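Local coordinates for hemolysin (Xylella fastidiosa, PDB 2OAI), which is a CBS-domain membrane protein, seen here as its calcium-binding CorC_HlyC transporter-associated domain, and may bind flavin adenine dinucleotide, at residues 61-64 with 65-68. Numbering follows the deposited sequence.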
ATOM      1  N   ILE A  61       6.008 -14.039  -8.422  1.00 52.56           N
ATOM      2  CA  ILE A  61       5.880 -12.913  -7.505  1.00 52.60           C
ATOM      3  C   ILE A  61       5.390 -11.702  -8.307  1.00 52.40           C
ATOM      4  O   ILE A  61       6.117 -11.183  -9.148  1.00 52.58           O
ATOM      5  CB  ILE A  61       7.210 -12.564  -6.813  1.00 52.92           C
ATOM      6  CG1 ILE A  61       7.783 -13.804  -6.104  1.00 53.33           C
ATOM      7  CG2 ILE A  61       6.977 -11.412  -5.815  1.00 54.29           C
ATOM      8  CD1 ILE A  61       9.272 -13.725  -5.792  1.00 54.65           C
ATOM      9  N   PRO A  62       4.167 -11.235  -8.018  1.00 52.47           N
ATOM     10  CA  PRO A  62       3.562 -10.155  -8.831  1.00 52.16           C
ATOM     11  C   PRO A  62       4.248  -8.800  -8.634  1.00 52.46           C
ATOM     12  O   PRO A  62       4.956  -8.613  -7.642  1.00 53.68           O
ATOM     13  CB  PRO A  62       2.115 -10.120  -8.343  1.00 51.77           C
ATOM     14  CG  PRO A  62       2.212 -10.554  -6.902  1.00 53.08           C
ATOM     15  CD  PRO A  62       3.294 -11.653  -6.904  1.00 51.84           C
ATOM     16  N   HIS A  63       4.096  -7.879  -9.591  1.00 50.60           N
ATOM     17  CA  HIS A  63       4.605  -6.530  -9.419  1.00 51.07           C
ATOM     18  C   HIS A  63       3.579  -5.778  -8.568  1.00 49.01           C
ATOM     19  O   HIS A  63       2.364  -6.045  -8.623  1.00 48.53           O
ATOM     20  CB  HIS A  63       4.676  -5.754 -10.753  1.00 50.86           C
ATOM     21  CG  HIS A  63       5.823  -6.115 -11.634  1.00 55.84           C
ATOM     22  ND1 HIS A  63       6.060  -7.401 -12.076  1.00 59.72           N
ATOM     23  CD2 HIS A  63       6.766  -5.334 -12.218  1.00 58.34           C
ATOM     24  CE1 HIS A  63       7.123  -7.403 -12.864  1.00 60.10           C
ATOM     25  NE2 HIS A  63       7.567  -6.160 -12.974  1.00 60.74           N
ATOM     26  N   VAL A  64       4.042  -4.780  -7.827  1.00 48.49           N
ATOM     27  CA  VAL A  64       3.098  -3.844  -7.194  1.00 48.49           C
ATOM     28  C   VAL A  64       2.226  -3.233  -8.289  1.00 48.49           C
ATOM     29  O   VAL A  64       2.729  -2.870  -9.360  1.00 48.85           O
ATOM     30  CB  VAL A  64       3.848  -2.730  -6.401  1.00 48.56           C
ATOM     31  CG1 VAL A  64       2.891  -1.631  -5.950  1.00 47.41           C
ATOM     32  CG2 VAL A  64       4.604  -3.348  -5.195  1.00 51.04           C
ATOM     33  N   GLY A  65       0.928  -3.146  -8.011  1.00 47.71           N
ATOM     34  CA  GLY A  65      -0.044  -2.592  -8.934  1.00 47.44           C
ATOM     35  C   GLY A  65      -0.793  -3.655  -9.738  1.00 47.06           C
ATOM     36  O   GLY A  65      -1.805  -3.336 -10.380  1.00 47.11           O
ATOM     37  N   GLU A  66      -0.292  -4.883  -9.754  1.00 45.71           N
ATOM     38  CA  GLU A  66      -1.046  -5.969 -10.393  1.00 45.87           C
ATOM     39  C   GLU A  66      -2.224  -6.345  -9.497  1.00 45.92           C
ATOM     40  O   GLU A  66      -2.191  -6.075  -8.296  1.00 46.12           O
ATOM     41  CB  GLU A  66      -0.180  -7.180 -10.681  1.00 45.40           C
ATOM     42  CG  GLU A  66       0.892  -6.926 -11.741  1.00 46.60           C
ATOM     43  CD  GLU A  66       1.526  -8.225 -12.201  1.00 49.84           C
ATOM     44  OE1 GLU A  66       0.933  -8.921 -13.047  1.00 51.96           O
ATOM     45  OE2 GLU A  66       2.621  -8.572 -11.710  1.00 54.15           O
ATOM     46  N   TYR A  67      -3.287  -6.883 -10.094  1.00 45.75           N
ATOM     47  CA  TYR A  67      -4.491  -7.207  -9.320  1.00 45.93           C
ATOM     48  C   TYR A  67      -5.252  -8.342  -9.960  1.00 46.32           C
ATOM     49  O   TYR A  67      -4.989  -8.704 -11.130  1.00 44.37           O
ATOM     50  CB  TYR A  67      -5.427  -5.996  -9.185  1.00 46.35           C
ATOM     51  CG  TYR A  67      -5.966  -5.483 -10.519  1.00 48.79           C
ATOM     52  CD1 TYR A  67      -7.137  -6.019 -11.088  1.00 49.10           C
ATOM     53  CD2 TYR A  67      -5.267  -4.504 -11.241  1.00 49.77           C
ATOM     54  CE1 TYR A  67      -7.628  -5.537 -12.299  1.00 50.13           C
ATOM     55  CE2 TYR A  67      -5.743  -4.020 -12.450  1.00 52.69           C
ATOM     56  CZ  TYR A  67      -6.927  -4.543 -12.975  1.00 51.88           C
ATOM     57  OH  TYR A  67      -7.400  -4.071 -14.176  1.00 51.41           O
ATOM     58  N   PHE A  68      -6.166  -8.922  -9.185  1.00 46.43           N
ATOM     59  CA  PHE A  68      -7.090  -9.916  -9.725  1.00 47.91           C
ATOM     60  C   PHE A  68      -8.379  -9.808  -8.923  1.00 49.16           C
ATOM     61  O   PHE A  68      -8.394  -9.203  -7.854  1.00 48.19           O
ATOM     62  CB  PHE A  68      -6.500 -11.338  -9.659  1.00 47.73           C
ATOM     63  CG  PHE A  68      -6.227 -11.835  -8.248  1.00 49.44           C
ATOM     64  CD1 PHE A  68      -5.038 -11.496  -7.592  1.00 49.48           C
ATOM     65  CD2 PHE A  68      -7.153 -12.644  -7.579  1.00 51.36           C
ATOM     66  CE1 PHE A  68      -4.752 -11.952  -6.286  1.00 51.90           C
ATOM     67  CE2 PHE A  68      -6.878 -13.105  -6.261  1.00 52.33           C
ATOM     68  CZ  PHE A  68      -5.666 -12.742  -5.624  1.00 51.91           C
TER
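Glu66 folds its side chain back over the start of its own turn, laying CB and CG along the carbonyl oxygen of His63 (Glu66 CB to His63 O 3.5 Å) and bringing the carboxylate to the backbone of Pro62 and His63. There OE2 accepts the N-H of His63 in a short, nearly straight bond, His63 N to Glu66 OE2 2.7 Å with 171° at the hydrogen, using the lone pair that faces away from OE1. A chi1 of -67° puts CG of Glu66 beside its own N and anti to the carbonyl carbon, and the extended chain beyond CG carries the carboxylate to that N-H. Glu66 OE2 also lies 3.4 Å from Pro62 CA. The imidazole stands at an oblique angle to the carboxylate, the two planes 69° apart, with His63 ND1 3.7 Å from Glu66 OE2; this is contact without a bond.

The main chain closes the same turn: Glu66 N donates to His63 O over 3.1 Å. Residues 63-66 thus form a type II beta turn, with Gly65 supplying the positive phi of its third position. His63 is therefore tied to Glu66 through both its N-H and its C=O. Arg60 forms a salt bridge with OE2 as well, which probably steadies the carboxylate's negative charge.

Val64, at the turn's second position, packs on Ile77 and on Val13 of the second subunit, its side chain about 7 Å from a bound calcium ion. The loop after helix 50-58, in which Pro62 packs on Ile55 of that helix, ends in this turn and passes into strand 67-70, an outermost strand of the five-stranded antiparallel sheet within this chain, paired with 73-76.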